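Local coordinates for DNA protection during starvation protein (Halobacterium salinarum, PDB 1TJO) that probably protects DNA from oxidative damage by oxidising ferrous iron with hydrogen peroxide and storing it as a ferric mineral inside a hollow twelve-subunit shell, at residues Thr117-Asp122 with His168-Asp173; His46-His51 with Ala124-Ile129; Ala132-Thr137 with Glu158-Ala163. All coordinates share one frame; numbering follows the deposited sequence.

Contact 1: residues Thr117-Asp122 with His168-Asp173. With MG (magnesium ion), chain H.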
# COMPACT_ATOMS: atom_id res chain seq x y z
N THR A 117 10.67 -18.42 -34.04
CA THR A 117 12.05 -18.85 -34.02
C THR A 117 12.70 -18.44 -32.72
O THR A 117 13.42 -19.24 -32.08
CB THR A 117 12.77 -18.25 -35.20
OG1 THR A 117 12.27 -18.86 -36.39
CG2 THR A 117 14.28 -18.55 -35.18
N SER A 118 12.47 -17.19 -32.34
CA SER A 118 13.03 -16.62 -31.14
C SER A 118 12.61 -17.42 -29.91
O SER A 118 13.46 -17.84 -29.14
CB SER A 118 12.65 -15.13 -30.99
OG SER A 118 13.10 -14.39 -32.12
N LEU A 119 11.32 -17.67 -29.74
CA LEU A 119 10.88 -18.44 -28.61
C LEU A 119 11.40 -19.87 -28.62
O LEU A 119 11.72 -20.38 -27.57
CB LEU A 119 9.37 -18.44 -28.51
CG LEU A 119 8.63 -17.41 -27.65
CD1 LEU A 119 9.35 -16.15 -27.21
CD2 LEU A 119 7.21 -17.22 -28.12
N ALA A 120 11.50 -20.50 -29.80
CA ALA A 120 12.01 -21.86 -29.84
C ALA A 120 13.48 -21.90 -29.40
O ALA A 120 13.92 -22.82 -28.70
CB ALA A 120 11.88 -22.41 -31.21
N ASN A 121 14.25 -20.88 -29.77
CA ASN A 121 15.63 -20.78 -29.33
C ASN A 121 15.72 -20.61 -27.79
O ASN A 121 16.60 -21.21 -27.10
CB ASN A 121 16.34 -19.61 -30.03
CG ASN A 121 16.64 -19.87 -31.47
OD1 ASN A 121 16.74 -21.02 -31.88
ND2 ASN A 121 16.86 -18.82 -32.25
N ASP A 122 14.77 -19.84 -27.24
CA ASP A 122 14.74 -19.64 -25.79
C ASP A 122 14.38 -20.92 -25.07
O ASP A 122 14.93 -21.23 -24.04
CB ASP A 122 13.74 -18.54 -25.39
CG ASP A 122 14.15 -17.20 -25.89
OD1 ASP A 122 15.37 -17.02 -26.18
OD2 ASP A 122 13.31 -16.26 -26.03
N HIS A 168 3.57 -23.38 -24.28
CA HIS A 168 2.22 -22.97 -24.63
C HIS A 168 2.05 -21.95 -25.71
O HIS A 168 1.16 -22.11 -26.54
CB HIS A 168 1.42 -22.61 -23.42
CG HIS A 168 0.89 -23.81 -22.70
ND1 HIS A 168 -0.22 -23.75 -21.87
CD2 HIS A 168 1.29 -25.10 -22.73
CE1 HIS A 168 -0.45 -24.97 -21.40
NE2 HIS A 168 0.45 -25.80 -21.90
N TYR A 169 2.91 -20.93 -25.75
CA TYR A 169 2.80 -19.92 -26.79
C TYR A 169 3.00 -20.52 -28.19
O TYR A 169 2.42 -20.03 -29.15
CB TYR A 169 3.87 -18.87 -26.63
CG TYR A 169 3.51 -17.73 -25.70
CD1 TYR A 169 2.39 -16.94 -25.93
CD2 TYR A 169 4.29 -17.47 -24.58
CE1 TYR A 169 2.10 -15.86 -25.10
CE2 TYR A 169 3.97 -16.43 -23.74
CZ TYR A 169 2.90 -15.63 -24.01
OH TYR A 169 2.63 -14.54 -23.19
N LEU A 170 3.83 -21.57 -28.26
CA LEU A 170 4.18 -22.28 -29.49
C LEU A 170 3.22 -23.36 -29.92
O LEU A 170 3.34 -23.91 -31.02
CB LEU A 170 5.58 -22.90 -29.38
CG LEU A 170 6.69 -21.86 -29.29
CD1 LEU A 170 8.06 -22.44 -29.01
CD2 LEU A 170 6.74 -20.95 -30.55
N GLU A 171 2.29 -23.71 -29.05
CA GLU A 171 1.32 -24.76 -29.35
C GLU A 171 0.39 -24.42 -30.49
O GLU A 171 0.10 -23.27 -30.75
CB GLU A 171 0.48 -25.13 -28.15
CG GLU A 171 1.17 -26.14 -27.27
CD GLU A 171 1.11 -27.54 -27.81
OE1 GLU A 171 0.58 -27.77 -28.92
OE2 GLU A 171 1.60 -28.44 -27.08
N ASP A 172 -0.09 -25.46 -31.17
CA ASP A 172 -0.88 -25.27 -32.37
C ASP A 172 -2.37 -25.08 -32.14
O ASP A 172 -3.20 -25.87 -32.58
CB ASP A 172 -0.67 -26.43 -33.34
CG ASP A 172 -1.11 -27.78 -32.78
OD1 ASP A 172 -1.41 -27.94 -31.58
OD2 ASP A 172 -1.24 -28.77 -33.53
N ASP A 173 -2.71 -24.02 -31.44
CA ASP A 173 -4.08 -23.60 -31.28
C ASP A 173 -4.08 -22.08 -31.34
O ASP A 173 -3.05 -21.43 -31.19
CB ASP A 173 -4.64 -24.10 -29.95
CG ASP A 173 -6.19 -24.09 -29.88
OD1 ASP A 173 -6.85 -23.89 -30.92
OD2 ASP A 173 -6.75 -24.34 -28.77
MG MG H . 0.16 -28.23 -22.66
O HOH W 1 1.60 -28.25 -24.21
O HOH W 2 1.61 -28.44 -21.44
O HOH W 3 -0.22 -30.11 -23.05

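Contact 2: residues His46-His51 with Ala124-Ile129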
# COMPACT_ATOMS: atom_id res chain seq x y z
N HIS A 46 20.01 -12.34 -21.17
CA HIS A 46 20.29 -11.40 -22.25
C HIS A 46 19.49 -11.69 -23.52
O HIS A 46 19.08 -10.77 -24.24
CB HIS A 46 21.78 -11.33 -22.55
CG HIS A 46 22.49 -10.38 -21.65
ND1 HIS A 46 22.30 -9.02 -21.76
CD2 HIS A 46 23.33 -10.57 -20.60
CE1 HIS A 46 23.02 -8.42 -20.82
NE2 HIS A 46 23.64 -9.33 -20.11
N GLN A 47 19.19 -12.96 -23.77
CA GLN A 47 18.41 -13.33 -24.95
C GLN A 47 16.91 -13.07 -24.75
O GLN A 47 16.22 -12.66 -25.68
CB GLN A 47 18.62 -14.78 -25.29
CG GLN A 47 18.05 -15.12 -26.66
CD GLN A 47 18.76 -16.29 -27.34
OE1 GLN A 47 19.90 -16.15 -27.78
NE2 GLN A 47 18.08 -17.44 -27.41
N LEU A 48 16.45 -13.22 -23.51
CA LEU A 48 15.07 -12.86 -23.17
C LEU A 48 14.90 -11.35 -23.35
O LEU A 48 13.89 -10.89 -23.88
CB LEU A 48 14.73 -13.28 -21.75
CG LEU A 48 14.61 -14.77 -21.51
CD1 LEU A 48 14.46 -15.08 -20.06
CD2 LEU A 48 13.44 -15.40 -22.25
N LYS A 49 15.89 -10.60 -22.88
CA LYS A 49 15.88 -9.14 -23.09
C LYS A 49 15.81 -8.80 -24.55
O LYS A 49 14.99 -8.03 -24.95
CB LYS A 49 17.09 -8.46 -22.45
CG LYS A 49 17.07 -8.36 -20.92
CD LYS A 49 15.85 -7.69 -20.42
CE LYS A 49 15.87 -6.24 -20.56
NZ LYS A 49 15.30 -5.58 -19.26
N LYS A 50 16.65 -9.43 -25.38
CA LYS A 50 16.60 -9.22 -26.82
C LYS A 50 15.20 -9.44 -27.37
O LYS A 50 14.68 -8.64 -28.14
CB LYS A 50 17.52 -10.21 -27.50
CG LYS A 50 17.50 -10.09 -28.99
CD LYS A 50 18.48 -11.09 -29.58
CE LYS A 50 18.49 -10.97 -31.07
NZ LYS A 50 19.34 -12.00 -31.78
N HIS A 51 14.62 -10.57 -27.04
CA HIS A 51 13.30 -10.90 -27.56
C HIS A 51 12.19 -9.97 -27.06
O HIS A 51 11.30 -9.63 -27.85
CB HIS A 51 13.01 -12.37 -27.31
CG HIS A 51 13.98 -13.27 -28.01
ND1 HIS A 51 14.16 -14.59 -27.68
CD2 HIS A 51 14.82 -13.02 -29.05
CE1 HIS A 51 15.09 -15.11 -28.47
NE2 HIS A 51 15.50 -14.18 -29.31
N ALA A 124 14.97 -23.90 -25.87
CA ALA A 124 16.12 -24.81 -25.85
C ALA A 124 17.09 -24.44 -24.73
O ALA A 124 17.68 -25.32 -24.07
CB ALA A 124 16.85 -24.82 -27.18
N ILE A 125 17.29 -23.15 -24.53
CA ILE A 125 18.10 -22.69 -23.41
C ILE A 125 17.48 -23.12 -22.08
O ILE A 125 18.17 -23.64 -21.23
CB ILE A 125 18.31 -21.17 -23.46
CG1 ILE A 125 19.10 -20.76 -24.71
CG2 ILE A 125 19.04 -20.76 -22.24
CD1 ILE A 125 19.19 -19.29 -24.92
N TYR A 126 16.18 -22.87 -21.89
CA TYR A 126 15.51 -23.26 -20.65
C TYR A 126 15.68 -24.71 -20.36
O TYR A 126 16.00 -25.10 -19.23
CB TYR A 126 14.00 -22.96 -20.70
CG TYR A 126 13.64 -21.55 -20.28
CD1 TYR A 126 13.25 -20.63 -21.23
CD2 TYR A 126 13.60 -21.17 -18.93
CE1 TYR A 126 12.89 -19.35 -20.87
CE2 TYR A 126 13.24 -19.88 -18.56
CZ TYR A 126 12.88 -18.98 -19.53
OH TYR A 126 12.48 -17.71 -19.23
N GLY A 127 15.49 -25.53 -21.38
CA GLY A 127 15.58 -26.96 -21.22
C GLY A 127 16.93 -27.41 -20.77
O GLY A 127 17.04 -28.24 -19.87
N ASP A 128 17.97 -26.83 -21.34
CA ASP A 128 19.34 -27.18 -20.93
C ASP A 128 19.60 -26.80 -19.47
O ASP A 128 20.24 -27.54 -18.71
CB ASP A 128 20.31 -26.40 -21.82
CG ASP A 128 20.40 -26.96 -23.24
OD1 ASP A 128 19.72 -27.95 -23.61
OD2 ASP A 128 21.16 -26.43 -24.06
N ILE A 129 19.09 -25.63 -19.07
CA ILE A 129 19.28 -25.13 -17.71
C ILE A 129 18.50 -25.97 -16.71
O ILE A 129 18.96 -26.25 -15.63
CB ILE A 129 18.89 -23.64 -17.60
CG1 ILE A 129 19.88 -22.79 -18.41
CG2 ILE A 129 18.92 -23.20 -16.14
CD1 ILE A 129 19.53 -21.32 -18.54

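Contact 3: residues Ala132-Thr137 with Glu158-Ala163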
# COMPACT_ATOMS: atom_id res chain seq x y z
N ALA A 132 20.29 -29.34 -16.16
CA ALA A 132 21.45 -29.13 -15.30
C ALA A 132 21.09 -28.79 -13.86
O ALA A 132 21.70 -29.33 -12.93
CB ALA A 132 22.37 -28.08 -15.87
N THR A 133 20.05 -27.97 -13.67
CA THR A 133 19.66 -27.60 -12.34
C THR A 133 19.19 -28.80 -11.55
O THR A 133 19.46 -28.93 -10.37
CB THR A 133 18.58 -26.52 -12.38
OG1 THR A 133 19.14 -25.37 -13.06
CG2 THR A 133 18.19 -26.10 -10.93
N ARG A 134 18.48 -29.69 -12.21
CA ARG A 134 18.06 -30.92 -11.56
C ARG A 134 19.25 -31.73 -11.08
O ARG A 134 19.24 -32.22 -9.96
CB ARG A 134 17.22 -31.76 -12.51
CG ARG A 134 15.79 -31.29 -12.67
CD ARG A 134 15.02 -32.13 -13.65
NE ARG A 134 13.77 -31.51 -14.02
CZ ARG A 134 13.21 -31.53 -15.22
NH1 ARG A 134 13.72 -32.23 -16.21
NH2 ARG A 134 12.06 -30.90 -15.40
N GLU A 135 20.25 -31.87 -11.94
CA GLU A 135 21.51 -32.54 -11.59
C GLU A 135 22.20 -31.87 -10.42
O GLU A 135 22.69 -32.53 -9.49
CB GLU A 135 22.43 -32.58 -12.80
CG GLU A 135 21.91 -33.48 -13.93
CD GLU A 135 22.81 -33.51 -15.17
OE1 GLU A 135 22.34 -34.02 -16.22
OE2 GLU A 135 23.97 -33.05 -15.12
N HIS A 136 22.25 -30.55 -10.44
CA HIS A 136 22.97 -29.82 -9.43
C HIS A 136 22.24 -29.85 -8.10
O HIS A 136 22.87 -29.78 -7.07
CB HIS A 136 23.23 -28.38 -9.89
CG HIS A 136 24.09 -28.30 -11.11
ND1 HIS A 136 24.10 -27.22 -11.97
CD2 HIS A 136 24.96 -29.20 -11.63
CE1 HIS A 136 24.95 -27.44 -12.95
NE2 HIS A 136 25.49 -28.63 -12.77
N THR A 137 20.92 -29.98 -8.10
CA THR A 137 20.20 -30.11 -6.86
C THR A 137 20.54 -31.42 -6.16
O THR A 137 20.80 -31.46 -4.97
CB THR A 137 18.66 -29.94 -7.02
OG1 THR A 137 18.05 -31.08 -7.60
CG2 THR A 137 18.32 -28.82 -7.91
N GLU A 158 10.54 -21.60 -10.80
CA GLU A 158 10.32 -20.37 -11.58
C GLU A 158 10.76 -20.51 -13.03
O GLU A 158 10.04 -20.10 -13.95
CB GLU A 158 11.09 -19.22 -10.97
CG GLU A 158 10.73 -18.88 -9.52
CD GLU A 158 9.27 -18.62 -9.27
OE1 GLU A 158 8.58 -18.05 -10.17
OE2 GLU A 158 8.80 -18.95 -8.14
N LEU A 159 11.90 -21.16 -13.26
CA LEU A 159 12.41 -21.36 -14.62
C LEU A 159 11.51 -22.34 -15.36
O LEU A 159 11.21 -22.13 -16.55
CB LEU A 159 13.86 -21.82 -14.58
CG LEU A 159 14.91 -20.78 -14.21
CD1 LEU A 159 14.48 -19.76 -13.21
CD2 LEU A 159 16.20 -21.49 -13.77
N GLU A 160 11.04 -23.38 -14.68
CA GLU A 160 10.11 -24.35 -15.31
C GLU A 160 8.81 -23.67 -15.68
O GLU A 160 8.23 -23.96 -16.74
CB GLU A 160 9.88 -25.61 -14.48
CG GLU A 160 11.14 -26.50 -14.35
CD GLU A 160 10.81 -27.92 -13.93
OE1 GLU A 160 9.63 -28.32 -14.00
OE2 GLU A 160 11.75 -28.65 -13.52
N ASP A 161 8.31 -22.78 -14.83
CA ASP A 161 7.08 -22.12 -15.17
C ASP A 161 7.24 -21.31 -16.44
O ASP A 161 6.38 -21.33 -17.35
CB ASP A 161 6.63 -21.21 -14.04
CG ASP A 161 5.18 -20.80 -14.17
OD1 ASP A 161 4.88 -19.59 -14.05
OD2 ASP A 161 4.28 -21.61 -14.46
N ASP A 162 8.33 -20.56 -16.55
CA ASP A 162 8.53 -19.78 -17.77
C ASP A 162 8.77 -20.62 -19.02
O ASP A 162 8.28 -20.31 -20.08
CB ASP A 162 9.69 -18.81 -17.60
CG ASP A 162 9.37 -17.71 -16.64
OD1 ASP A 162 8.15 -17.46 -16.49
OD2 ASP A 162 10.22 -17.03 -16.05
N ALA A 163 9.51 -21.72 -18.88
CA ALA A 163 9.71 -22.65 -19.99
C ALA A 163 8.38 -23.21 -20.49
O ALA A 163 8.12 -23.31 -21.68
CB ALA A 163 10.62 -23.77 -19.60
O HOH W 4 11.81 -30.84 -11.95

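Contact 1: residues Thr117-Asp122 with His168-Asp173
At one end of the ferritin-like four-helix bundle, the first turns of helix 115-142 meet the end of helix 146-169 and the residues that follow, through Leu-119, Tyr-169 and Leu-170. Leu-119 touches 168-173 at two places. Its CD2 lies 4.0 Å from CB of Tyr-169, so it meets the root of that side chain and stands oblique to the ring. Its CB faces CD2 of Leu-170 at 4.2 Å.

The other branch of Leu-170 reaches the backbone of the first helix, with CD1 4.0 Å from N of Ala-120. With chi1 at -67°, CG of Leu-170 lies beside the backbone N, and this carries the fork toward helix 115-142, CD2 to Leu-119 and CD1 to Ala-120. No hydrogen bond joins the segments; the contact is apolar. In the dodecamer this end of the bundle is also a subunit boundary. Leu-175 of a neighbouring subunit packs on Leu-119, Tyr-169 and Leu-170. The Tyr-169 hydroxyl is hydrogen-bonded to Asp-62 of the same chain.

His-168 and Glu-171 flank this apolar patch in sequence, and both are assigned to iron translocation. His-168 turns to a magnesium ion, which its NE2 binds at 2.6 Å. Glu-56 and Gln-86, from two other subunits, complete the site together with three waters. Glu-171 acts in the second shell: its OE2 accepts a hydrogen bond of 2.9 Å from metal-bound water 1. Its OE1 uses the anti lone pair to accept the backbone N-H of Asp-172 at 3.3 Å.

Contact 2: residues His46-His51 with Ala124-Ile129
Gln-47 has CG anti to its backbone N (chi1 -168°) and an extended chain beyond it, which carries the amide across to Ile-125. In Ile-125 CG1 is anti to the carbonyl carbon, and chi2 of 172° stretches CD1 out from it. The two chains meet obliquely at their ends. NE2 of Gln-47 lies 3.3 Å from CD1 of Ile-125, and CD of the same glutamine is 3.9 Å from that methyl.

This is close packing of an amide on a methyl group. The polar atoms of the amide are held elsewhere. NE2 is hydrogen-bonded to Asp-122 and OE1 to the backbone N of Glu-108. These two bonds probably fix the amide's rotation, so the methyl meets a group with little freedom.

Leu-48 and Tyr-126 form the second pair, and their side chains cross at about a right angle. Tyr-126 brings its hydroxyl end to the isobutyl group. OH is 3.4 Å from CD1 of Leu-48 and 3.9 Å from its CD2. CD2 also approaches the ring, at 4.2 Å from CE1, in an oblique position. No hydrogen bond links the segments.

All four of the touching residues are buried. Leu-48 also packs on Ala-70 and Ala-71 of helix 60-87, and Tyr-126 on Ala-163 and Ile-166 of helix 146-169. The pair thus lies where all four long helices meet. Helix 24-54 also carries the iron ligand His-52, whose side chain is about 6 Å from that of Leu-48. The arrangement is interior helix packing of the ferritin-like four-helix bundle.

Contact 3: residues Ala132-Thr137 with Glu158-Ala163
Glu-160 is the first residue of 158-163 to touch 132-137, and it carries the contact through a salt bridge to Arg-134. The two segments belong to consecutive long helices of the ferritin-like four-helix bundle, 115-142 and 146-169.

The chain of Glu-160 is extended beyond CG, which sends the carboxylate out to Arg-134. The arginine is extended from CG to NE and crosses the glutamate at about a right angle. NH2 of Arg-134 donates to OE2 of Glu-160 over 2.9 Å. The N-H...O angle of 142° makes this a bent bond. The guanidinium and carboxylate planes stand 85° apart. NH2 approaches OE2 from above the carboxylate plane, 59° out of it. A water supplements the direct bridge: it accepts from NE of Arg-134 at 2.9 Å and donates to OE2 of Glu-160 at 2.7 Å.

Both charged groups have partners in a neighbouring subunit. There OE1 of Glu-160 forms a salt bridge with Arg-84, and NH2 of Arg-134 donates to the backbone O of Leu-20. The pair therefore ties the two helices together and links them to a neighbouring subunit.

Ala-163, at the end of the segment, packs its CB methyl on the side chain of Ile-130 of helix 115-142, while its backbone N donates to O of Leu-159 over 2.9 Å.

In the fold
All three contacts use helix 115-142. Contacts 1 and 3 pair it with helix 146-169, contact 2 with helix 24-54. The segments of contacts 1 and 2 alternate along the chain. Contact 2 closes before contact 3 opens, and contact 3 lies between the two segments of contact 1. Centres are about 12 Å apart for contacts 1 and 2, about 13 Å for contacts 2 and 3, and about 18 Å for contacts 1 and 3. Asp-122 of contact 1 probably hydrogen-bonds to His-51 of contact 2. Tyr-126 of contact 2 packs on Asp-162 of contact 3. All three contacts also reach one and the same neighbouring subunit, so the bundle packing around helix 115-142 adjoins a subunit interface of the dodecamer.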